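Local atomic coordinates of mandelate racemase/muconate lactonizing enzyme family protein (Bradyrhizobium sp. ORS 278, PDB entry 3TOY), a protein that belongs to the mandelate racemase/muconate lactonizing enzyme family of the enolase superfamily and binds a calcium ion in its barrel domain. Residues Leu241-Glu246 with Thr336-Glu341; Glu245-Gln250 with Ser254-Val259; Ala258-Glu261 with Pro266-Ala269. One frame throughout, in Å; residues are numbered along the deposited sequence.

Contact 1 (Leu241-Glu246 with Thr336-Glu341). With CA (calcium ion), chain E; P4C (O-acetaldehydyl-hexaethylene glycol), chain R.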
ATOM      1  N   LEU A 241      10.548  19.362 -23.549  1.00 29.62           N
ATOM      2  CA  LEU A 241       9.238  19.973 -23.287  1.00 23.99           C
ATOM      3  C   LEU A 241       9.051  20.276 -21.800  1.00 29.66           C
ATOM      4  O   LEU A 241       9.513  19.537 -20.942  1.00 27.59           O
ATOM      5  CB  LEU A 241       8.121  19.043 -23.775  1.00 27.13           C
ATOM      6  CG  LEU A 241       8.235  18.681 -25.249  1.00 27.22           C
ATOM      7  CD1 LEU A 241       7.109  17.735 -25.651  1.00 25.75           C
ATOM      8  CD2 LEU A 241       8.181  19.982 -26.039  1.00 34.28           C
ATOM      9  N   THR A 242       8.360  21.370 -21.497  1.00 22.69           N
ATOM     10  CA  THR A 242       8.122  21.755 -20.123  1.00 23.92           C
ATOM     11  C   THR A 242       7.014  20.916 -19.497  1.00 27.19           C
ATOM     12  O   THR A 242       7.087  20.579 -18.315  1.00 23.87           O
ATOM     13  CB  THR A 242       7.772  23.253 -20.073  1.00 30.18           C
ATOM     14  OG1 THR A 242       8.978  23.993 -20.288  1.00 27.63           O
ATOM     15  CG2 THR A 242       7.152  23.649 -18.721  1.00 27.94           C
ATOM     16  N   TRP A 243       5.991  20.605 -20.283  1.00 24.81           N
ATOM     17  CA  TRP A 243       4.895  19.741 -19.801  1.00 20.55           C
ATOM     18  C   TRP A 243       4.078  19.157 -20.935  1.00 26.89           C
ATOM     19  O   TRP A 243       4.126  19.657 -22.083  1.00 26.77           O
ATOM     20  CB  TRP A 243       4.012  20.481 -18.774  1.00 20.37           C
ATOM     21  CG  TRP A 243       3.007  21.521 -19.290  1.00 23.33           C
ATOM     22  CD1 TRP A 243       2.087  21.382 -20.298  1.00 26.12           C
ATOM     23  CD2 TRP A 243       2.780  22.813 -18.714  1.00 22.89           C
ATOM     24  NE1 TRP A 243       1.308  22.532 -20.391  1.00 21.92           N
ATOM     25  CE2 TRP A 243       1.724  23.417 -19.427  1.00 25.73           C
ATOM     26  CE3 TRP A 243       3.376  23.518 -17.658  1.00 24.10           C
ATOM     27  CZ2 TRP A 243       1.264  24.694 -19.125  1.00 25.11           C
ATOM     28  CZ3 TRP A 243       2.918  24.792 -17.367  1.00 26.95           C
ATOM     29  CH2 TRP A 243       1.865  25.359 -18.092  1.00 28.40           C
ATOM     30  N   ILE A 244       3.412  18.041 -20.636  1.00 21.94           N
ATOM     31  CA  ILE A 244       2.428  17.441 -21.532  1.00 22.14           C
ATOM     32  C   ILE A 244       1.075  17.644 -20.883  1.00 24.13           C
ATOM     33  O   ILE A 244       0.862  17.201 -19.741  1.00 22.39           O
ATOM     34  CB  ILE A 244       2.656  15.934 -21.637  1.00 23.30           C
ATOM     35  CG1 ILE A 244       4.068  15.671 -22.191  1.00 22.18           C
ATOM     36  CG2 ILE A 244       1.562  15.301 -22.501  1.00 25.62           C
ATOM     37  CD1 ILE A 244       4.217  15.995 -23.706  1.00 24.53           C
ATOM     38  N   GLU A 245       0.131  18.244 -21.614  1.00 22.72           N
ATOM     39  CA  GLU A 245      -1.113  18.696 -21.002  1.00 21.16           C
ATOM     40  C   GLU A 245      -2.295  17.820 -21.441  1.00 23.64           C
ATOM     41  O   GLU A 245      -2.433  17.508 -22.633  1.00 23.47           O
ATOM     42  CB  GLU A 245      -1.316  20.166 -21.388  1.00 23.80           C
ATOM     43  CG  GLU A 245      -2.546  20.833 -20.840  1.00 23.70           C
ATOM     44  CD  GLU A 245      -2.526  22.324 -21.165  1.00 26.98           C
ATOM     45  OE1 GLU A 245      -1.427  22.929 -21.049  1.00 27.68           O
ATOM     46  OE2 GLU A 245      -3.601  22.870 -21.515  1.00 29.21           O
ATOM     47  N   GLU A 246      -3.129  17.421 -20.472  1.00 21.84           N
ATOM     48  CA  GLU A 246      -4.298  16.552 -20.702  1.00 25.21           C
ATOM     49  C   GLU A 246      -4.066  15.472 -21.750  1.00 29.74           C
ATOM     50  O   GLU A 246      -4.719  15.462 -22.793  1.00 26.06           O
ATOM     51  CB  GLU A 246      -5.532  17.392 -21.057  1.00 24.84           C
ATOM     52  CG  GLU A 246      -6.093  18.194 -19.878  1.00 26.34           C
ATOM     53  CD  GLU A 246      -7.508  18.709 -20.156  1.00 27.66           C
ATOM     54  OE1 GLU A 246      -7.723  19.275 -21.248  1.00 29.25           O
ATOM     55  OE2 GLU A 246      -8.404  18.532 -19.307  1.00 25.20           O
ATOM     56  N   THR A 336       2.229  28.160  -4.949  1.00 19.86           N
ATOM     57  CA  THR A 336       3.013  27.439  -5.960  1.00 22.86           C
ATOM     58  C   THR A 336       2.821  27.996  -7.364  1.00 25.19           C
ATOM     59  O   THR A 336       2.981  27.282  -8.356  1.00 24.25           O
ATOM     60  CB  THR A 336       2.705  25.909  -5.972  1.00 22.01           C
ATOM     61  OG1 THR A 336       1.324  25.662  -6.309  1.00 21.24           O
ATOM     62  CG2 THR A 336       3.007  25.311  -4.587  1.00 23.47           C
ATOM     63  N   ALA A 337       2.491  29.278  -7.458  1.00 23.92           N
ATOM     64  CA  ALA A 337       2.262  29.896  -8.766  1.00 24.90           C
ATOM     65  C   ALA A 337       3.336  29.538  -9.793  1.00 22.70           C
ATOM     66  O   ALA A 337       4.530  29.599  -9.512  1.00 24.11           O
ATOM     67  CB  ALA A 337       2.162  31.442  -8.639  1.00 22.81           C
ATOM     68  N   HIS A 338       2.897  29.230 -11.004  1.00 21.09           N
ATOM     69  CA  HIS A 338       3.797  28.746 -12.045  1.00 21.96           C
ATOM     70  C   HIS A 338       3.632  29.669 -13.262  1.00 25.66           C
ATOM     71  O   HIS A 338       4.305  30.705 -13.335  1.00 27.34           O
ATOM     72  CB  HIS A 338       3.474  27.256 -12.327  1.00 20.47           C
ATOM     73  CG  HIS A 338       4.471  26.551 -13.198  1.00 24.03           C
ATOM     74  ND1 HIS A 338       4.217  25.309 -13.747  1.00 23.81           N
ATOM     75  CD2 HIS A 338       5.720  26.890 -13.601  1.00 28.90           C
ATOM     76  CE1 HIS A 338       5.270  24.912 -14.443  1.00 29.63           C
ATOM     77  NE2 HIS A 338       6.196  25.855 -14.376  1.00 26.66           N
ATOM     78  N   PHE A 339       2.750  29.337 -14.191  1.00 23.97           N
ATOM     79  CA  PHE A 339       2.542  30.175 -15.405  1.00 23.13           C
ATOM     80  C   PHE A 339       1.126  30.743 -15.511  1.00 29.08           C
ATOM     81  O   PHE A 339       0.165  30.125 -15.066  1.00 24.85           O
ATOM     82  CB  PHE A 339       2.753  29.345 -16.667  1.00 25.31           C
ATOM     83  CG  PHE A 339       4.160  29.278 -17.131  1.00 29.69           C
ATOM     84  CD1 PHE A 339       4.897  28.113 -16.958  1.00 27.77           C
ATOM     85  CD2 PHE A 339       4.750  30.362 -17.791  1.00 27.84           C
ATOM     86  CE1 PHE A 339       6.205  28.033 -17.404  1.00 25.17           C
ATOM     87  CE2 PHE A 339       6.061  30.280 -18.252  1.00 30.25           C
ATOM     88  CZ  PHE A 339       6.786  29.114 -18.062  1.00 28.24           C
ATOM     89  N   LEU A 340       1.013  31.914 -16.146  1.00 27.64           N
ATOM     90  CA  LEU A 340      -0.274  32.442 -16.588  1.00 25.08           C
ATOM     91  C   LEU A 340      -0.409  32.150 -18.091  1.00 26.47           C
ATOM     92  O   LEU A 340       0.508  32.449 -18.879  1.00 26.06           O
ATOM     93  CB  LEU A 340      -0.366  33.957 -16.266  1.00 22.74           C
ATOM     94  CG  LEU A 340      -1.687  34.665 -16.646  1.00 29.68           C
ATOM     95  CD1 LEU A 340      -1.932  35.854 -15.720  1.00 28.64           C
ATOM     96  CD2 LEU A 340      -1.712  35.111 -18.112  1.00 29.21           C
ATOM     97  N   GLU A 341      -1.513  31.507 -18.485  1.00 24.00           N
ATOM     98  CA  GLU A 341      -1.773  31.189 -19.893  1.00 26.90           C
ATOM     99  C   GLU A 341      -2.355  32.390 -20.635  1.00 31.33           C
ATOM    100  O   GLU A 341      -3.428  32.885 -20.279  1.00 27.50           O
ATOM    101  CB  GLU A 341      -2.804  30.062 -20.036  1.00 27.01           C
ATOM    102  CG  GLU A 341      -3.021  29.635 -21.507  1.00 22.98           C
ATOM    103  CD  GLU A 341      -3.974  28.462 -21.661  1.00 23.81           C
ATOM    104  OE1 GLU A 341      -4.797  28.208 -20.742  1.00 25.35           O
ATOM    105  OE2 GLU A 341      -3.896  27.804 -22.712  1.00 28.86           O
TER
HETATM  106 CA    CA E 361      -5.636  22.992 -22.605  1.00 26.61          CA
HETATM  107  O1  P4C R 363       8.809  23.569 -10.782  1.00 31.55           O
HETATM  108  C2  P4C R 363       8.077  24.736 -11.183  1.00 35.57           C
HETATM  109  C3  P4C R 363       8.854  26.010 -10.858  1.00 47.95           C
HETATM  110  O4  P4C R 363       7.915  27.091 -10.893  1.00 44.77           O
HETATM  111  C5  P4C R 363       8.493  28.379 -10.659  1.00 58.09           C
HETATM  112  C6  P4C R 363       7.849  29.433 -11.570  1.00 50.68           C
HETATM  113  O7  P4C R 363       8.456  29.363 -12.860  1.00 50.79           O
HETATM  114  C8  P4C R 363       7.860  30.163 -13.897  1.00 37.46           C
HETATM  115  C9  P4C R 363       8.989  30.851 -14.683  1.00 41.58           C
HETATM  116  O10 P4C R 363       9.397  30.156 -15.860  1.00 49.78           O
HETATM  117  C11 P4C R 363      10.766  30.412 -16.232  1.00 46.27           C
HETATM  118  C12 P4C R 363      11.739  29.494 -15.493  1.00 54.52           C
HETATM  119  O13 P4C R 363      12.581  28.763 -16.395  1.00 64.11           O
HETATM  120  C14 P4C R 363      13.152  27.574 -15.827  1.00 55.57           C
HETATM  121  C15 P4C R 363      12.329  26.318 -16.128  1.00 60.18           C
HETATM  122  O16 P4C R 363      12.975  25.427 -17.052  1.00 59.43           O
HETATM  123  C17 P4C R 363      12.071  24.535 -17.724  1.00 52.14           C
HETATM  124  C18 P4C R 363      12.675  23.947 -19.005  1.00 58.57           C
HETATM  125  O19 P4C R 363      12.482  24.831 -20.120  1.00 59.37           O
HETATM  126  C20 P4C R 363      13.475  24.693 -21.140  1.00 64.76           C
HETATM  127  C21 P4C R 363      13.492  25.922 -22.051  1.00 67.92           C
HETATM  128  O22 P4C R 363      14.093  27.044 -21.395  1.00 65.96           O
HETATM  129  O   HOH W   1      -5.923  20.740 -22.585  1.00 26.22           O
HETATM  130  O   HOH W   2      -5.381  25.407 -22.951  1.00 27.19           O

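Contact 2 (Glu245-Gln250 with Ser254-Val259). With CA (calcium ion), chain E.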
ATOM      1  N   GLU A 245       0.131  18.244 -21.614  1.00 22.72           N
ATOM      2  CA  GLU A 245      -1.113  18.696 -21.002  1.00 21.16           C
ATOM      3  C   GLU A 245      -2.295  17.820 -21.441  1.00 23.64           C
ATOM      4  O   GLU A 245      -2.433  17.508 -22.633  1.00 23.47           O
ATOM      5  CB  GLU A 245      -1.316  20.166 -21.388  1.00 23.80           C
ATOM      6  CG  GLU A 245      -2.546  20.833 -20.840  1.00 23.70           C
ATOM      7  CD  GLU A 245      -2.526  22.324 -21.165  1.00 26.98           C
ATOM      8  OE1 GLU A 245      -1.427  22.929 -21.049  1.00 27.68           O
ATOM      9  OE2 GLU A 245      -3.601  22.870 -21.515  1.00 29.21           O
ATOM     10  N   GLU A 246      -3.129  17.421 -20.472  1.00 21.84           N
ATOM     11  CA  GLU A 246      -4.298  16.552 -20.702  1.00 25.21           C
ATOM     12  C   GLU A 246      -4.066  15.472 -21.750  1.00 29.74           C
ATOM     13  O   GLU A 246      -4.719  15.462 -22.793  1.00 26.06           O
ATOM     14  CB  GLU A 246      -5.532  17.392 -21.057  1.00 24.84           C
ATOM     15  CG  GLU A 246      -6.093  18.194 -19.878  1.00 26.34           C
ATOM     16  CD  GLU A 246      -7.508  18.709 -20.156  1.00 27.66           C
ATOM     17  OE1 GLU A 246      -7.723  19.275 -21.248  1.00 29.25           O
ATOM     18  OE2 GLU A 246      -8.404  18.532 -19.307  1.00 25.20           O
ATOM     19  N   PRO A 247      -3.150  14.528 -21.472  1.00 24.92           N
ATOM     20  CA  PRO A 247      -2.894  13.465 -22.445  1.00 24.15           C
ATOM     21  C   PRO A 247      -4.115  12.596 -22.693  1.00 25.65           C
ATOM     22  O   PRO A 247      -4.254  12.059 -23.784  1.00 27.82           O
ATOM     23  CB  PRO A 247      -1.786  12.631 -21.790  1.00 25.16           C
ATOM     24  CG  PRO A 247      -1.887  12.963 -20.324  1.00 23.02           C
ATOM     25  CD  PRO A 247      -2.298  14.402 -20.280  1.00 24.01           C
ATOM     26  N   VAL A 248      -4.983  12.461 -21.691  1.00 23.32           N
ATOM     27  CA  VAL A 248      -6.145  11.577 -21.798  1.00 21.71           C
ATOM     28  C   VAL A 248      -7.382  12.297 -21.279  1.00 22.73           C
ATOM     29  O   VAL A 248      -7.267  13.408 -20.787  1.00 24.06           O
ATOM     30  CB  VAL A 248      -5.883  10.244 -21.034  1.00 25.04           C
ATOM     31  CG1 VAL A 248      -4.490   9.702 -21.443  1.00 22.24           C
ATOM     32  CG2 VAL A 248      -5.920  10.459 -19.528  1.00 24.84           C
ATOM     33  N   PRO A 249      -8.577  11.684 -21.402  1.00 24.79           N
ATOM     34  CA  PRO A 249      -9.764  12.401 -20.931  1.00 23.28           C
ATOM     35  C   PRO A 249      -9.623  12.946 -19.512  1.00 25.70           C
ATOM     36  O   PRO A 249      -9.084  12.268 -18.612  1.00 25.00           O
ATOM     37  CB  PRO A 249     -10.877  11.353 -21.021  1.00 24.15           C
ATOM     38  CG  PRO A 249     -10.428  10.466 -22.180  1.00 26.24           C
ATOM     39  CD  PRO A 249      -8.914  10.408 -22.060  1.00 26.53           C
ATOM     40  N   GLN A 250     -10.111  14.169 -19.314  1.00 22.49           N
ATOM     41  CA  GLN A 250      -9.991  14.851 -18.029  1.00 22.81           C
ATOM     42  C   GLN A 250     -10.623  14.061 -16.875  1.00 25.76           C
ATOM     43  O   GLN A 250     -10.151  14.155 -15.750  1.00 23.66           O
ATOM     44  CB  GLN A 250     -10.600  16.261 -18.089  1.00 23.95           C
ATOM     45  CG  GLN A 250     -12.079  16.340 -18.560  1.00 22.27           C
ATOM     46  CD  GLN A 250     -13.071  16.431 -17.421  1.00 27.44           C
ATOM     47  OE1 GLN A 250     -12.710  16.331 -16.243  1.00 26.60           O
ATOM     48  NE2 GLN A 250     -14.353  16.623 -17.765  1.00 25.63           N
ATOM     49  N   SER A 254      -7.409   8.141 -12.934  1.00 19.92           N
ATOM     50  CA  SER A 254      -6.552   6.924 -12.870  1.00 22.68           C
ATOM     51  C   SER A 254      -5.658   6.791 -14.081  1.00 22.86           C
ATOM     52  O   SER A 254      -4.483   6.429 -13.960  1.00 20.86           O
ATOM     53  CB  SER A 254      -7.404   5.656 -12.703  1.00 24.66           C
ATOM     54  OG  SER A 254      -8.039   5.699 -11.424  1.00 30.32           O
ATOM     55  N   GLY A 255      -6.206   7.064 -15.262  1.00 22.95           N
ATOM     56  CA  GLY A 255      -5.405   7.030 -16.486  1.00 24.28           C
ATOM     57  C   GLY A 255      -4.324   8.104 -16.495  1.00 22.72           C
ATOM     58  O   GLY A 255      -3.181   7.841 -16.850  1.00 21.05           O
ATOM     59  N   HIS A 256      -4.679   9.327 -16.100  1.00 20.38           N
ATOM     60  CA  HIS A 256      -3.656  10.360 -15.933  1.00 24.52           C
ATOM     61  C   HIS A 256      -2.546   9.888 -14.984  1.00 21.28           C
ATOM     62  O   HIS A 256      -1.353  10.065 -15.264  1.00 20.82           O
ATOM     63  CB  HIS A 256      -4.260  11.661 -15.398  1.00 19.40           C
ATOM     64  CG  HIS A 256      -4.769  12.589 -16.471  1.00 25.74           C
ATOM     65  ND1 HIS A 256      -6.077  12.584 -16.899  1.00 27.19           N
ATOM     66  CD2 HIS A 256      -4.149  13.571 -17.169  1.00 25.77           C
ATOM     67  CE1 HIS A 256      -6.243  13.519 -17.825  1.00 24.49           C
ATOM     68  NE2 HIS A 256      -5.082  14.119 -18.022  1.00 23.98           N
ATOM     69  N   ALA A 257      -2.932   9.306 -13.850  1.00 20.11           N
ATOM     70  CA  ALA A 257      -1.930   8.862 -12.880  1.00 21.55           C
ATOM     71  C   ALA A 257      -1.006   7.803 -13.475  1.00 20.13           C
ATOM     72  O   ALA A 257       0.200   7.798 -13.231  1.00 19.25           O
ATOM     73  CB  ALA A 257      -2.636   8.309 -11.601  1.00 21.17           C
ATOM     74  N   ALA A 258      -1.571   6.903 -14.267  1.00 22.50           N
ATOM     75  CA  ALA A 258      -0.753   5.867 -14.877  1.00 22.64           C
ATOM     76  C   ALA A 258       0.231   6.463 -15.897  1.00 24.14           C
ATOM     77  O   ALA A 258       1.400   6.058 -15.965  1.00 21.63           O
ATOM     78  CB  ALA A 258      -1.644   4.822 -15.520  1.00 22.75           C
ATOM     79  N   VAL A 259      -0.229   7.441 -16.678  1.00 22.46           N
ATOM     80  CA  VAL A 259       0.689   8.150 -17.587  1.00 21.64           C
ATOM     81  C   VAL A 259       1.755   8.870 -16.784  1.00 20.90           C
ATOM     82  O   VAL A 259       2.957   8.779 -17.080  1.00 21.58           O
ATOM     83  CB  VAL A 259      -0.073   9.147 -18.487  1.00 22.20           C
ATOM     84  CG1 VAL A 259       0.910   9.982 -19.366  1.00 22.22           C
ATOM     85  CG2 VAL A 259      -1.078   8.393 -19.370  1.00 20.91           C
TER
HETATM   86 CA    CA E 361      -5.636  22.992 -22.605  1.00 26.61          CA
HETATM   87  O   HOH W   1      -5.923  20.740 -22.585  1.00 26.22           O
HETATM   88  O   HOH W   2      -5.381  25.407 -22.951  1.00 27.19           O

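Contact 3 (Ala258-Glu261 with Pro266-Ala269). With CA (calcium ion), chain I.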
ATOM      1  N   ALA A 258      -1.571   6.903 -14.267  1.00 22.50           N
ATOM      2  CA  ALA A 258      -0.753   5.867 -14.877  1.00 22.64           C
ATOM      3  C   ALA A 258       0.231   6.463 -15.897  1.00 24.14           C
ATOM      4  O   ALA A 258       1.400   6.058 -15.965  1.00 21.63           O
ATOM      5  CB  ALA A 258      -1.644   4.822 -15.520  1.00 22.75           C
ATOM      6  N   VAL A 259      -0.229   7.441 -16.678  1.00 22.46           N
ATOM      7  CA  VAL A 259       0.689   8.150 -17.587  1.00 21.64           C
ATOM      8  C   VAL A 259       1.755   8.870 -16.784  1.00 20.90           C
ATOM      9  O   VAL A 259       2.957   8.779 -17.080  1.00 21.58           O
ATOM     10  CB  VAL A 259      -0.073   9.147 -18.487  1.00 22.20           C
ATOM     11  CG1 VAL A 259       0.910   9.982 -19.366  1.00 22.22           C
ATOM     12  CG2 VAL A 259      -1.078   8.393 -19.370  1.00 20.91           C
ATOM     13  N   ARG A 260       1.329   9.583 -15.748  1.00 20.32           N
ATOM     14  CA  ARG A 260       2.282  10.327 -14.942  1.00 19.82           C
ATOM     15  C   ARG A 260       3.382   9.425 -14.382  1.00 22.99           C
ATOM     16  O   ARG A 260       4.570   9.786 -14.376  1.00 21.52           O
ATOM     17  CB  ARG A 260       1.555  10.972 -13.780  1.00 23.56           C
ATOM     18  CG  ARG A 260       2.450  11.833 -12.880  1.00 22.08           C
ATOM     19  CD  ARG A 260       1.688  12.233 -11.638  1.00 21.12           C
ATOM     20  NE  ARG A 260       2.550  12.945 -10.702  1.00 27.69           N
ATOM     21  CZ  ARG A 260       2.319  13.007  -9.391  1.00 34.30           C
ATOM     22  NH1 ARG A 260       1.272  12.391  -8.879  1.00 28.05           N
ATOM     23  NH2 ARG A 260       3.139  13.677  -8.591  1.00 37.28           N
ATOM     24  N   GLU A 261       2.977   8.263 -13.870  1.00 21.92           N
ATOM     25  CA  GLU A 261       3.939   7.318 -13.285  1.00 22.77           C
ATOM     26  C   GLU A 261       5.052   6.889 -14.253  1.00 24.41           C
ATOM     27  O   GLU A 261       6.206   6.680 -13.849  1.00 25.38           O
ATOM     28  CB  GLU A 261       3.200   6.093 -12.710  1.00 27.38           C
ATOM     29  CG  GLU A 261       2.609   6.384 -11.306  1.00 45.74           C
ATOM     30  CD  GLU A 261       1.401   5.494 -10.923  1.00 68.19           C
ATOM     31  OE1 GLU A 261       1.371   4.302 -11.318  1.00 70.40           O
ATOM     32  OE2 GLU A 261       0.487   5.992 -10.212  1.00 61.56           O
ATOM     33  N   PRO A 266       6.815  16.237 -17.225  1.00 23.71           N
ATOM     34  CA  PRO A 266       5.760  16.540 -16.271  1.00 22.06           C
ATOM     35  C   PRO A 266       4.394  16.532 -16.944  1.00 24.06           C
ATOM     36  O   PRO A 266       4.244  16.994 -18.089  1.00 23.22           O
ATOM     37  CB  PRO A 266       6.134  17.922 -15.745  1.00 23.84           C
ATOM     38  CG  PRO A 266       7.694  17.968 -15.891  1.00 24.95           C
ATOM     39  CD  PRO A 266       7.931  17.204 -17.184  1.00 24.69           C
ATOM     40  N   ILE A 267       3.400  16.013 -16.229  1.00 24.48           N
ATOM     41  CA  ILE A 267       2.035  15.950 -16.737  1.00 20.80           C
ATOM     42  C   ILE A 267       1.246  17.105 -16.143  1.00 21.77           C
ATOM     43  O   ILE A 267       1.243  17.294 -14.926  1.00 20.90           O
ATOM     44  CB  ILE A 267       1.376  14.627 -16.305  1.00 22.11           C
ATOM     45  CG1 ILE A 267       2.139  13.452 -16.916  1.00 19.61           C
ATOM     46  CG2 ILE A 267      -0.088  14.576 -16.731  1.00 21.40           C
ATOM     47  CD1 ILE A 267       2.255  13.508 -18.502  1.00 21.59           C
ATOM     48  N   GLN A 268       0.604  17.881 -17.016  1.00 23.50           N
ATOM     49  CA  GLN A 268      -0.221  19.037 -16.641  1.00 21.96           C
ATOM     50  C   GLN A 268      -1.699  18.696 -16.917  1.00 20.97           C
ATOM     51  O   GLN A 268      -2.021  18.057 -17.924  1.00 22.31           O
ATOM     52  CB  GLN A 268       0.193  20.246 -17.516  1.00 22.91           C
ATOM     53  CG  GLN A 268      -0.665  21.498 -17.379  1.00 23.75           C
ATOM     54  CD  GLN A 268      -0.511  22.153 -16.022  1.00 28.77           C
ATOM     55  OE1 GLN A 268      -1.064  21.665 -15.034  1.00 24.12           O
ATOM     56  NE2 GLN A 268       0.254  23.275 -15.956  1.00 23.36           N
ATOM     57  N   ALA A 269      -2.583  19.116 -16.018  1.00 22.03           N
ATOM     58  CA  ALA A 269      -4.017  18.853 -16.184  1.00 20.33           C
ATOM     59  C   ALA A 269      -4.790  19.782 -15.288  1.00 21.62           C
ATOM     60  O   ALA A 269      -4.205  20.553 -14.552  1.00 22.88           O
ATOM     61  CB  ALA A 269      -4.361  17.374 -15.872  1.00 22.35           C
TER
HETATM   62 CA    CA I 365       6.556  11.019 -13.989  0.50 30.46          CA
HETATM   63  O   HOH W   3       7.577   9.439 -12.849  1.00 44.94           O
HETATM   64  O   HOH W   4       5.574  12.911 -15.005  1.00 24.44           O
HETATM   65  O   HOH W   5       5.920  12.245 -11.857  1.00 28.61           O

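Contact 1 (Leu241-Glu246 with Thr336-Glu341)
W243 reaches across to H338 and F339 with one corner of its indole, the CZ3 carbon of the six-membered ring. H338 CE1 comes up to W243 CZ3 at 3.8 Å and lies near the indole plane, so the imidazole meets the edge of the tryptophan; the two rings are oblique, their planes 64° apart. F339 CD1 is 3.9 Å from W243 CZ3, an apolar touch from an oblique direction. The imidazole itself has F339 CD1 over one face and atom C2 of the bound O-acetaldehydyl-hexaethylene glycol over the other, both toward the rim. F339 also turns its CZ to O10 of that ligand, 3.6 Å away, while T242 OG1 lies the same distance from ligand atom O19.

The indole is swung inward because CG lies between the backbone N and the carbonyl carbon (chi1 76°), which brings NE1 round to E245. There W243 NE1 donates to E245 OE1 at 2.8 Å, a bent bond (138°) taken by the anti lone pair of OE1. E245 OE2 binds the calcium ion at 2.3 Å, together with D219 and E271. W243 thus stands between H338 and F339, which line the glycol pocket near the N-terminal ends of the strands, and the metal ligand E245 at their C-terminal ends. Its carbon edge packs against the pocket residues, and its indole N-H, with K188, which also bridges to E341, probably helps orient the carboxylate.

Contact 2 (Glu245-Gln250 with Ser254-Val259)
H256 reaches from its helix into the loop E246-Q250, and its ring does most of the work. From CB the imidazole leaves the helix with CG anti to the carbonyl carbon (chi1 -88°). The CG2 methyl of V248 lies over the ND1-CE1 side of the ring, 3.4 Å from H256 ND1 and 3.7 Å from the ring centroid, 25° off the normal: a CH-pi contact over one face. ND1 is also hydrogen-bonded to the backbone O of N252, which fixes the rotation of the ring. Next comes H256 CE1, closely approached by V248 O at 3.1 Å from above the ring plane and by P249 O at 3.2 Å at the edge; the second probably draws on the slightly positive C-H. On the other branch H256 CD2 lies 3.7 Å from P247 CD, and at the tip H256 NE2 meets E246 CA at 3.7 Å, at the ring edge.

One turn further along the helix, V259 adds a purely apolar patch: V259 CG1 faces P247 CG, and V259 CG2 faces V248 CG1, both at 4.2 Å. Near the start of the helix S254 is hydrogen-bonded to E281 of a neighbouring subunit. Helix 253-262 is therefore fastened to the loop that leads into it from strand 243-245, helix 226-236 packs on P247, V248 and V259, and H256 also touches A269 of strand 267-269.

Contact 3 (Ala258-Glu261 with Pro266-Ala269)
I267 meets the helix through its longer branch. I267 CG1 rests against the CA and CB of R260, 3.7 Å from R260 CA and 4.0 Å from R260 CB, and I267 CD1 goes on to V259 CG1 at 3.9 Å, the V259 and I267 side chains crossing at about a right angle. The branch gets there because CG1 stands anti to the carbonyl carbon (chi1 -62°), beside the backbone N. These touches are apolar, and I233 of helix 226-236 adds to the same greasy layer.

Helix 253-262 and strand 267-269 are the second half of a beta-alpha-beta unit begun by strand 243-245, one of the repeated steps of the (beta/alpha)7beta barrel of the enolase superfamily; here the helix packs on I267 of the strand that follows it.

Polar links run through a third residue. D289 takes a salt bridge from R260 NE with one carboxylate oxygen and a hydrogen bond from I267 N with the other, so it ties helix to strand; R260 NH1 is hydrogen-bonded to G286 O.

Metal binding occupies the helix end. R260 O coordinates a calcium ion at 2.4 Å, with S263 O and three waters completing the ligands, and one of those waters donates to E261 O at 3.2 Å.

In the fold
Contact 1 is the deepest, its centre about 12 Å from the centre of the chain; contacts 2 and 3 lie about 19 Å out, in the layer between strands and helices, with their touching residues still mostly buried. Contacts 1 and 2 share E245 and E246, where strand 243-245 turns outward to the helix; V259 is the shared residue that touches in both contacts 2 and 3, its methyls serving loop and strand alike. Between 1 and 3 the strands pair directly, I244 O with Q268 N. Chemistry follows place: aromatic contacts in the barrel and a carboxylate-held calcium at the C-terminal ends of its strands, an imidazole packed against the loop that leaves the strand, and aliphatic packing with a carbonyl-held calcium outside.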